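PDB 3K01: Acarbose/maltose binding protein GacH from Streptomyces glaucescens, which binds acarbose and an acarbose homologue, and probably maltose, as the solute receptor of an ABC transporter. Local coordinates for residues 143-151 with 272-283; 259-268 with 350-358. All blocks are in the same frame, centred on the assembly; numbering follows the deposited sequence.

How the interactions relate
Both contacts build the same lobe, and they lie side by side, their centres about 10 Å apart. Interaction 1 pairs two antiparallel strands, 144-148 and 279-283. Interaction 2 packs helices 264-268 and 351-360, which cover one side of those strands: Ile264 and Phe355 rest on Leu279, and Phe356 on Ala144. Backbone hydrogen bonds carry interaction 1, with asparagines and waters at its helix end. Interaction 2 is made by side chains: Pro261 and Ile264 pack on aromatic rings, and Lys268 forms a salt bridge with Glu351. Each runs from buried apolar groups to charged residues at the surface. Asn259, at the start of interaction 2, probably bonds Ala144 of interaction 1.

Interaction 1: 143-151 with 272-283; sequences LALFYNKEL and RFKDAGNLGVAP
An antiparallel strand pair of the mixed sheet joins 144-148 to 279-283, with Leu145 facing Ala282 and Tyr147 facing Gly280. Each of these two pairs is closed by two backbone hydrogen bonds. The straightest is Gly280 N to Tyr147 O, 3.0 Å at 174°. The Tyr147 ring then folds back over its partner. Its CG stands between the backbone N and the carbonyl carbon, chi1 58°, which swings the ring across the neighbouring strand. Gly280 CA lies over one ring face, 3.6 Å from the centroid, in a CH-pi contact. Tyr147 OH reaches a water 2.7 Å away, which also donates to Val281 O.

Phe146 and Val281 point to the other face of the sheet. There Val281 CG2 sits over the centre of the Phe146 ring, a second CH-pi contact, while Leu279 CD1 approaches that ring obliquely. Helices 264-268 and 351-360 cover this side. On the far flank, strand 254-259 bonds to Ala144, Phe146 and Asn148, so strand 144-148 runs between two antiparallel neighbours in this solute-binding protein fold.

At the end of the strand, Asn148 is also the N-cap residue of helix 149-155. Asn278 grips the first turn twice: its backbone O accepts from Lys149 N, and its OD1 takes Glu150 N at 2.8 Å on an in-plane lone pair. Asn278 ND2 donates to Arg272 O, which fixes the amide's rotation. The extended Lys149 chain lies along 277-280, its CE 3.6 Å from Gly280 CA. Lys149 NZ meets a water bound to Gly277 O. Glu150 OE1 and Arg272 NH1 stand 4.0 Å apart, too far for a salt bridge, and share another water. Arg272 NE bonds to Ser251 O.

Interaction 2: 259-268 with 350-358; sequences NGPWAIEDVK and NEMVKFFKP
Asn259 and Gly260 touch the Phe356 ring through their backbones. Asn259 O lies at the ring edge, and Gly260 C is 3.6 Å from Phe356 CZ. Pro261 then covers one face of that ring. Its CG sits almost over the centre, 3.7 Å from the centroid and 6° off the normal, a CH-pi contact. Next to this, Pro261 CB comes near Met352 SD in one of the two modelled conformers of Met352.

Ile264 follows, in helix 264-268, and fills a knob-into-hole site. The hole is formed by Glu351, Met352, Phe355 and Phe356 of helix 351-360. Ile264 CG1 meets Phe356 CE2 at the ring edge, in plane, and in the same Met352 conformer it also lies near SD. Ile264 CD1 reaches obliquely to Phe355 CD2. The two short helical segments make an angle of 110°, and their axes stay 13.2 Å apart; side chains make the contact, with Pro261 before the regular helix. Both helices also rest on strands 132-148 and 279-283 of the lobe's sheet.

Glu265 and Lys268 close the more exposed end. The extended Lys268 chain brings NZ to Glu351 OE1, a 2.7 Å salt bridge on the syn lone pair. The same NZ holds Glu265 OE2 at 2.9 Å. The shared lysine probably offsets the repulsion between Glu265 OE2 and Glu351 OE1, which stand 4.4 Å apart.

Interaction 1: 143-151 with 272-283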
loop_
_atom_site.group_PDB
_atom_site.type_symbol
_atom_site.label_atom_id
_atom_site.label_comp_id
_atom_site.label_asym_id
_atom_site.label_seq_id
_atom_site.Cartn_x
_atom_site.Cartn_y
_atom_site.Cartn_z
ATOM N N LEU A 143 4.507 -0.914 -3.943
ATOM C CA LEU A 143 4.903 -1.733 -5.095
ATOM C C LEU A 143 6.370 -1.518 -5.396
ATOM O O LEU A 143 6.929 -0.469 -5.096
ATOM C CB LEU A 143 4.072 -1.334 -6.324
ATOM C CG LEU A 143 2.578 -1.595 -6.253
ATOM C CD1 LEU A 143 1.851 -1.120 -7.531
ATOM C CD2 LEU A 143 2.267 -3.085 -6.003
ATOM N N ALA A 144 6.973 -2.534 -6.032
ATOM C CA ALA A 144 8.401 -2.551 -6.308
ATOM C C ALA A 144 8.648 -3.339 -7.581
ATOM O O ALA A 144 7.800 -4.128 -7.989
ATOM C CB ALA A 144 9.159 -3.196 -5.131
ATOM N N LEU A 145 9.807 -3.109 -8.197
ATOM C CA LEU A 145 10.193 -3.879 -9.382
ATOM C C LEU A 145 10.895 -5.177 -8.950
ATOM O O LEU A 145 11.995 -5.136 -8.396
ATOM C CB LEU A 145 11.130 -3.036 -10.224
ATOM C CG LEU A 145 11.537 -3.663 -11.567
ATOM C CD1 LEU A 145 10.385 -3.768 -12.527
ATOM C CD2 LEU A 145 12.689 -2.849 -12.153
ATOM N N PHE A 146 10.243 -6.304 -9.191
ATOM C CA PHE A 146 10.852 -7.624 -8.979
ATOM C C PHE A 146 11.624 -8.002 -10.242
ATOM O O PHE A 146 11.168 -7.755 -11.362
ATOM C CB PHE A 146 9.778 -8.695 -8.798
ATOM C CG PHE A 146 9.054 -8.686 -7.479
ATOM C CD1 PHE A 146 8.779 -9.890 -6.864
ATOM C CD2 PHE A 146 8.569 -7.521 -6.873
ATOM C CE1 PHE A 146 8.065 -9.970 -5.676
ATOM C CE2 PHE A 146 7.864 -7.589 -5.665
ATOM C CZ PHE A 146 7.630 -8.827 -5.066
ATOM N N TYR A 147 12.783 -8.623 -10.088
ATOM C CA TYR A 147 13.554 -9.038 -11.251
ATOM C C TYR A 147 14.213 -10.394 -11.024
ATOM O O TYR A 147 14.580 -10.773 -9.910
ATOM C CB TYR A 147 14.584 -7.974 -11.688
ATOM C CG TYR A 147 15.598 -7.566 -10.659
ATOM C CD1 TYR A 147 15.307 -6.575 -9.717
ATOM C CD2 TYR A 147 16.877 -8.148 -10.655
ATOM C CE1 TYR A 147 16.251 -6.188 -8.789
ATOM C CE2 TYR A 147 17.807 -7.764 -9.735
ATOM C CZ TYR A 147 17.486 -6.785 -8.815
ATOM O OH TYR A 147 18.419 -6.388 -7.866
ATOM N N ASN A 148 14.350 -11.125 -12.126
ATOM C CA ASN A 148 15.036 -12.406 -12.185
ATOM C C ASN A 148 16.516 -12.117 -12.394
ATOM O O ASN A 148 16.941 -11.663 -13.461
ATOM C CB ASN A 148 14.440 -13.199 -13.355
ATOM C CG ASN A 148 14.986 -14.617 -13.480
ATOM O OD1 ASN A 148 14.213 -15.581 -13.799
ATOM N ND2 ASN A 148 16.275 -14.765 -13.315
ATOM N N LYS A 149 17.315 -12.367 -11.357
ATOM C CA LYS A 149 18.734 -12.000 -11.426
ATOM C C LYS A 149 19.462 -12.736 -12.534
ATOM O O LYS A 149 20.258 -12.131 -13.244
ATOM C CB LYS A 149 19.431 -12.223 -10.086
ATOM C CG LYS A 149 18.994 -11.240 -9.013
ATOM C CD LYS A 149 19.736 -11.470 -7.703
ATOM C CE LYS A 149 19.280 -10.481 -6.646
ATOM N NZ LYS A 149 20.279 -10.300 -5.546
ATOM N N GLU A 150 19.172 -14.021 -12.712
ATOM C CA GLU A 150 19.872 -14.814 -13.711
ATOM C C GLU A 150 19.554 -14.324 -15.113
ATOM O O GLU A 150 20.435 -14.296 -15.965
ATOM C CB GLU A 150 19.539 -16.285 -13.555
ATOM C CG GLU A 150 20.341 -17.179 -14.485
ATOM C CD GLU A 150 19.665 -17.468 -15.801
ATOM O OE1 GLU A 150 18.421 -17.331 -15.967
ATOM O OE2 GLU A 150 20.409 -17.873 -16.733
ATOM N N LEU A 151 18.290 -13.973 -15.390
ATOM C CA LEU A 151 17.980 -13.481 -16.729
ATOM C C LEU A 151 18.645 -12.147 -17.004
ATOM O O LEU A 151 19.172 -11.914 -18.094
ATOM C CB LEU A 151 16.465 -13.400 -16.958
ATOM C CG LEU A 151 15.732 -14.747 -17.039
ATOM C CD1 LEU A 151 14.217 -14.499 -17.130
ATOM C CD2 LEU A 151 16.189 -15.567 -18.250
ATOM N N ARG A 272 11.652 -20.805 -11.391
ATOM C CA ARG A 272 12.943 -20.148 -11.585
ATOM C C ARG A 272 13.525 -19.577 -10.305
ATOM O O ARG A 272 14.582 -18.939 -10.339
ATOM C CB ARG A 272 12.844 -19.122 -12.707
ATOM C CG ARG A 272 12.919 -19.839 -14.081
ATOM C CD ARG A 272 12.872 -18.861 -15.148
ATOM N NE ARG A 272 12.792 -19.534 -16.424
ATOM C CZ ARG A 272 13.839 -19.718 -17.198
ATOM N NH1 ARG A 272 15.045 -19.318 -16.796
ATOM N NH2 ARG A 272 13.702 -20.337 -18.368
ATOM N N PHE A 273 12.881 -19.861 -9.169
ATOM C CA PHE A 273 13.300 -19.312 -7.871
ATOM C C PHE A 273 13.510 -20.341 -6.766
ATOM O O PHE A 273 13.406 -20.011 -5.582
ATOM C CB PHE A 273 12.345 -18.172 -7.440
ATOM C CG PHE A 273 12.291 -17.077 -8.460
ATOM C CD1 PHE A 273 13.271 -16.089 -8.488
ATOM C CD2 PHE A 273 11.343 -17.104 -9.483
ATOM C CE1 PHE A 273 13.291 -15.100 -9.450
ATOM C CE2 PHE A 273 11.366 -16.111 -10.475
ATOM C CZ PHE A 273 12.351 -15.118 -10.459
ATOM N N LYS A 274 13.834 -21.565 -7.181
ATOM C CA LYS A 274 14.294 -22.594 -6.230
ATOM C C LYS A 274 15.385 -22.018 -5.318
ATOM O O LYS A 274 15.363 -22.234 -4.111
ATOM C CB LYS A 274 14.813 -23.829 -6.967
ATOM C CG LYS A 274 13.712 -24.685 -7.608
ATOM C CD LYS A 274 14.297 -25.847 -8.438
ATOM C CE LYS A 274 15.338 -25.375 -9.470
ATOM N NZ LYS A 274 15.762 -26.429 -10.432
ATOM N N ASP A 275 16.311 -21.263 -5.910
ATOM C CA ASP A 275 17.275 -20.448 -5.170
ATOM C C ASP A 275 16.656 -19.066 -5.004
ATOM O O ASP A 275 16.572 -18.299 -5.981
ATOM C CB ASP A 275 18.577 -20.371 -5.980
ATOM C CG ASP A 275 19.684 -19.549 -5.300
ATOM O OD1 ASP A 275 19.483 -18.950 -4.220
ATOM O OD2 ASP A 275 20.798 -19.510 -5.881
ATOM N N ALA A 276 16.217 -18.726 -3.786
ATOM C CA ALA A 276 15.638 -17.400 -3.494
ATOM C C ALA A 276 16.614 -16.271 -3.788
ATOM O O ALA A 276 16.210 -15.115 -3.998
ATOM C CB ALA A 276 15.172 -17.323 -2.039
ATOM N N GLY A 277 17.902 -16.610 -3.803
ATOM C CA GLY A 277 18.941 -15.681 -4.210
ATOM C C GLY A 277 18.868 -15.274 -5.678
ATOM O O GLY A 277 19.634 -14.421 -6.117
ATOM N N ASN A 278 17.937 -15.857 -6.440
ATOM C CA ASN A 278 17.686 -15.409 -7.799
ATOM C C ASN A 278 16.679 -14.262 -7.888
ATOM O O ASN A 278 16.453 -13.738 -8.971
ATOM C CB ASN A 278 17.232 -16.556 -8.680
ATOM C CG ASN A 278 17.343 -16.199 -10.146
ATOM O OD1 ASN A 278 18.317 -15.588 -10.568
ATOM N ND2 ASN A 278 16.332 -16.566 -10.932
ATOM N N LEU A 279 16.060 -13.892 -6.775
ATOM C CA LEU A 279 15.086 -12.805 -6.770
ATOM C C LEU A 279 15.717 -11.512 -6.325
ATOM O O LEU A 279 16.331 -11.452 -5.268
ATOM C CB LEU A 279 13.925 -13.144 -5.845
ATOM C CG LEU A 279 12.865 -12.026 -5.734
ATOM C CD1 LEU A 279 12.212 -11.707 -7.089
ATOM C CD2 LEU A 279 11.832 -12.409 -4.699
ATOM N N GLY A 280 15.548 -10.475 -7.137
ATOM C CA GLY A 280 15.902 -9.132 -6.718
ATOM C C GLY A 280 14.659 -8.278 -6.659
ATOM O O GLY A 280 13.668 -8.526 -7.385
ATOM N N VAL A 281 14.710 -7.260 -5.806
ATOM C CA VAL A 281 13.629 -6.276 -5.701
ATOM C C VAL A 281 14.249 -4.897 -5.670
ATOM O O VAL A 281 15.215 -4.663 -4.925
ATOM C CB VAL A 281 12.759 -6.521 -4.448
ATOM C CG1 VAL A 281 11.652 -5.503 -4.361
ATOM C CG2 VAL A 281 12.144 -7.923 -4.481
ATOM N N ALA A 282 13.699 -3.995 -6.481
ATOM C CA ALA A 282 14.186 -2.623 -6.604
ATOM C C ALA A 282 12.977 -1.673 -6.563
ATOM O O ALA A 282 11.848 -2.098 -6.694
ATOM C CB ALA A 282 14.940 -2.456 -7.910
ATOM N N PRO A 283 13.216 -0.365 -6.390
ATOM C CA PRO A 283 12.099 0.559 -6.527
ATOM C C PRO A 283 11.486 0.479 -7.920
ATOM O O PRO A 283 12.168 0.107 -8.894
ATOM C CB PRO A 283 12.753 1.932 -6.298
ATOM C CG PRO A 283 13.962 1.640 -5.484
ATOM C CD PRO A 283 14.463 0.330 -6.032
HETATM O O HOH W 1 17.744 -4.385 -6.130
HETATM O O HOH W 2 21.094 -12.706 -4.853
HETATM O O HOH W 3 16.008 -17.901 -14.556
#

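Interaction 2: 259-268 with 350-358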
loop_
_atom_site.group_PDB
_atom_site.type_symbol
_atom_site.label_atom_id
_atom_site.label_comp_id
_atom_site.label_asym_id
_atom_site.label_seq_id
_atom_site.Cartn_x
_atom_site.Cartn_y
_atom_site.Cartn_z
ATOM N N ASN A 259 5.289 -5.553 -8.129
ATOM C CA ASN A 259 4.467 -6.270 -7.167
ATOM C C ASN A 259 4.800 -5.836 -5.761
ATOM O O ASN A 259 5.705 -4.999 -5.564
ATOM C CB ASN A 259 4.621 -7.788 -7.360
ATOM C CG ASN A 259 3.322 -8.523 -7.164
ATOM O OD1 ASN A 259 2.471 -8.117 -6.362
ATOM N ND2 ASN A 259 3.134 -9.601 -7.925
ATOM N N GLY A 260 4.078 -6.382 -4.787
ATOM C CA GLY A 260 4.279 -5.991 -3.398
ATOM C C GLY A 260 4.753 -7.140 -2.542
ATOM O O GLY A 260 4.940 -8.262 -3.005
ATOM N N PRO A 261 4.955 -6.879 -1.243
ATOM C CA PRO A 261 5.470 -7.894 -0.313
ATOM C C PRO A 261 4.615 -9.154 -0.283
ATOM O O PRO A 261 5.142 -10.252 -0.066
ATOM C CB PRO A 261 5.434 -7.170 1.046
ATOM C CG PRO A 261 5.610 -5.700 0.640
ATOM C CD PRO A 261 4.768 -5.567 -0.590
ATOM N N TRP A 262 3.316 -9.010 -0.523
ATOM C CA TRP A 262 2.384 -10.127 -0.510
ATOM C C TRP A 262 2.697 -11.171 -1.586
ATOM O O TRP A 262 2.155 -12.281 -1.542
ATOM C CB TRP A 262 0.931 -9.622 -0.690
ATOM C CG TRP A 262 0.787 -8.778 -1.893
ATOM C CD1 TRP A 262 0.591 -9.210 -3.174
ATOM C CD2 TRP A 262 0.866 -7.351 -1.960
ATOM N NE1 TRP A 262 0.547 -8.142 -4.038
ATOM C CE2 TRP A 262 0.703 -6.986 -3.311
ATOM C CE3 TRP A 262 1.058 -6.344 -1.010
ATOM C CZ2 TRP A 262 0.732 -5.647 -3.746
ATOM C CZ3 TRP A 262 1.070 -4.995 -1.442
ATOM C CH2 TRP A 262 0.927 -4.668 -2.801
ATOM N N ALA A 263 3.544 -10.834 -2.556
ATOM C CA ALA A 263 3.905 -11.762 -3.651
ATOM C C ALA A 263 5.139 -12.614 -3.392
ATOM O O ALA A 263 5.419 -13.540 -4.161
ATOM C CB ALA A 263 4.094 -11.008 -4.947
ATOM N N ILE A 264 5.940 -12.241 -2.398
ATOM C CA ILE A 264 7.265 -12.848 -2.196
ATOM C C ILE A 264 7.208 -14.359 -1.991
ATOM O O ILE A 264 7.960 -15.085 -2.636
ATOM C CB ILE A 264 8.006 -12.137 -1.046
ATOM C CG1 ILE A 264 8.388 -10.695 -1.447
ATOM C CG2 ILE A 264 9.235 -12.940 -0.616
ATOM C CD1 ILE A 264 9.497 -10.580 -2.455
ATOM N N GLU A 265 6.340 -14.828 -1.115
ATOM C CA GLU A 265 6.313 -16.266 -0.868
ATOM C C GLU A 265 5.887 -17.040 -2.113
ATOM O O GLU A 265 6.467 -18.089 -2.433
ATOM C CB GLU A 265 5.456 -16.598 0.355
ATOM C CG GLU A 265 6.127 -16.129 1.652
ATOM C CD GLU A 265 7.509 -16.743 1.858
ATOM O OE1 GLU A 265 7.614 -17.984 1.778
ATOM O OE2 GLU A 265 8.500 -16.002 2.070
ATOM N N ASP A 266 4.897 -16.533 -2.844
ATOM C CA ASP A 266 4.499 -17.198 -4.067
ATOM C C ASP A 266 5.650 -17.237 -5.080
ATOM O O ASP A 266 5.870 -18.255 -5.752
ATOM C CB ASP A 266 3.253 -16.518 -4.654
ATOM C CG ASP A 266 2.694 -17.261 -5.858
ATOM O OD1 ASP A 266 2.588 -18.503 -5.834
ATOM O OD2 ASP A 266 2.365 -16.600 -6.861
ATOM N N VAL A 267 6.395 -16.142 -5.202
ATOM C CA VAL A 267 7.511 -16.111 -6.149
ATOM C C VAL A 267 8.527 -17.182 -5.774
ATOM O O VAL A 267 9.078 -17.879 -6.633
ATOM C CB VAL A 267 8.180 -14.711 -6.217
ATOM C CG1 VAL A 267 9.549 -14.808 -6.909
ATOM C CG2 VAL A 267 7.228 -13.729 -6.909
ATOM N N LYS A 268 8.799 -17.309 -4.478
ATOM C CA LYS A 268 9.784 -18.291 -4.012
ATOM C C LYS A 268 9.370 -19.728 -4.280
ATOM O O LYS A 268 10.212 -20.631 -4.244
ATOM C CB LYS A 268 10.048 -18.107 -2.528
ATOM C CG LYS A 268 10.817 -16.905 -2.115
ATOM C CD LYS A 268 10.973 -17.127 -0.627
ATOM C CE LYS A 268 11.508 -15.996 0.111
ATOM N NZ LYS A 268 11.309 -16.400 1.537
ATOM N N ASN A 350 16.177 -8.227 8.152
ATOM C CA ASN A 350 14.987 -9.005 7.813
ATOM C C ASN A 350 14.846 -9.117 6.290
ATOM O O ASN A 350 15.035 -8.135 5.580
ATOM C CB ASN A 350 13.752 -8.357 8.466
ATOM C CG ASN A 350 12.469 -9.022 8.065
ATOM O OD1 ASN A 350 11.904 -8.697 7.000
ATOM N ND2 ASN A 350 12.010 -9.973 8.855
ATOM N N GLU A 351 14.492 -10.302 5.796
ATOM C CA GLU A 351 14.413 -10.510 4.335
ATOM C C GLU A 351 13.504 -9.477 3.631
ATOM O O GLU A 351 13.848 -8.922 2.583
ATOM C CB GLU A 351 13.937 -11.942 4.004
ATOM C CG GLU A 351 13.871 -12.169 2.466
ATOM C CD GLU A 351 13.523 -13.581 1.977
ATOM O OE1 GLU A 351 12.371 -14.003 2.140
ATOM O OE2 GLU A 351 14.407 -14.233 1.355
ATOM N N MET A 352 12.352 -9.221 4.222
ATOM C CA MET A 352 11.400 -8.309 3.587
ATOM C C MET A 352 11.850 -6.849 3.654
ATOM O O MET A 352 11.652 -6.080 2.710
ATOM C CB MET A 352 10.030 -8.495 4.213
ATOM C CG MET A 352 8.929 -7.914 3.379
ATOM S SD MET A 352 8.615 -8.898 1.881
ATOM C CE MET A 352 7.639 -10.271 2.492
ATOM N N VAL A 353 12.485 -6.465 4.766
ATOM C CA VAL A 353 13.027 -5.129 4.903
ATOM C C VAL A 353 14.139 -4.929 3.866
ATOM O O VAL A 353 14.223 -3.896 3.204
ATOM C CB VAL A 353 13.554 -4.933 6.326
ATOM C CG1 VAL A 353 14.350 -3.668 6.412
ATOM C CG2 VAL A 353 12.395 -4.908 7.297
ATOM N N LYS A 354 14.969 -5.953 3.698
ATOM C CA LYS A 354 16.043 -5.864 2.711
ATOM C C LYS A 354 15.490 -5.716 1.297
ATOM O O LYS A 354 16.007 -4.937 0.493
ATOM C CB LYS A 354 16.962 -7.080 2.786
ATOM C CG LYS A 354 17.782 -7.098 4.055
ATOM C CD LYS A 354 18.717 -8.320 4.147
ATOM C CE LYS A 354 17.960 -9.654 4.162
ATOM N NZ LYS A 354 18.957 -10.794 4.296
ATOM N N PHE A 355 14.447 -6.484 0.981
ATOM C CA PHE A 355 13.834 -6.378 -0.344
ATOM C C PHE A 355 13.154 -5.041 -0.579
ATOM O O PHE A 355 13.266 -4.504 -1.686
ATOM C CB PHE A 355 12.781 -7.455 -0.574
ATOM C CG PHE A 355 13.306 -8.822 -0.945
ATOM C CD1 PHE A 355 14.288 -8.976 -1.920
ATOM C CD2 PHE A 355 12.731 -9.959 -0.389
ATOM C CE1 PHE A 355 14.718 -10.251 -2.300
ATOM C CE2 PHE A 355 13.181 -11.254 -0.765
ATOM C CZ PHE A 355 14.152 -11.370 -1.724
ATOM N N PHE A 356 12.442 -4.510 0.426
ATOM C CA PHE A 356 11.470 -3.427 0.198
ATOM C C PHE A 356 11.761 -2.058 0.707
ATOM O O PHE A 356 11.082 -1.118 0.319
ATOM C CB PHE A 356 10.066 -3.819 0.677
ATOM C CG PHE A 356 9.378 -4.730 -0.280
ATOM C CD1 PHE A 356 8.609 -4.242 -1.331
ATOM C CD2 PHE A 356 9.576 -6.087 -0.174
ATOM C CE1 PHE A 356 8.027 -5.150 -2.250
ATOM C CE2 PHE A 356 8.989 -6.962 -1.070
ATOM C CZ PHE A 356 8.227 -6.473 -2.100
ATOM N N LYS A 357 12.730 -1.894 1.601
ATOM C CA LYS A 357 12.907 -0.555 2.130
ATOM C C LYS A 357 13.232 0.506 1.059
ATOM O O LYS A 357 12.645 1.594 1.095
ATOM C CB LYS A 357 13.846 -0.517 3.330
ATOM C CG LYS A 357 13.892 0.861 4.050
ATOM C CD LYS A 357 12.496 1.456 4.336
ATOM C CE LYS A 357 12.502 2.541 5.407
ATOM N NZ LYS A 357 13.420 3.633 5.144
ATOM N N PRO A 358 14.131 0.216 0.099
ATOM C CA PRO A 358 14.326 1.237 -0.929
ATOM C C PRO A 358 13.044 1.577 -1.699
ATOM O O PRO A 358 12.796 2.738 -2.026
ATOM C CB PRO A 358 15.400 0.609 -1.839
ATOM C CG PRO A 358 16.177 -0.295 -0.886
ATOM C CD PRO A 358 15.096 -0.904 -0.032
#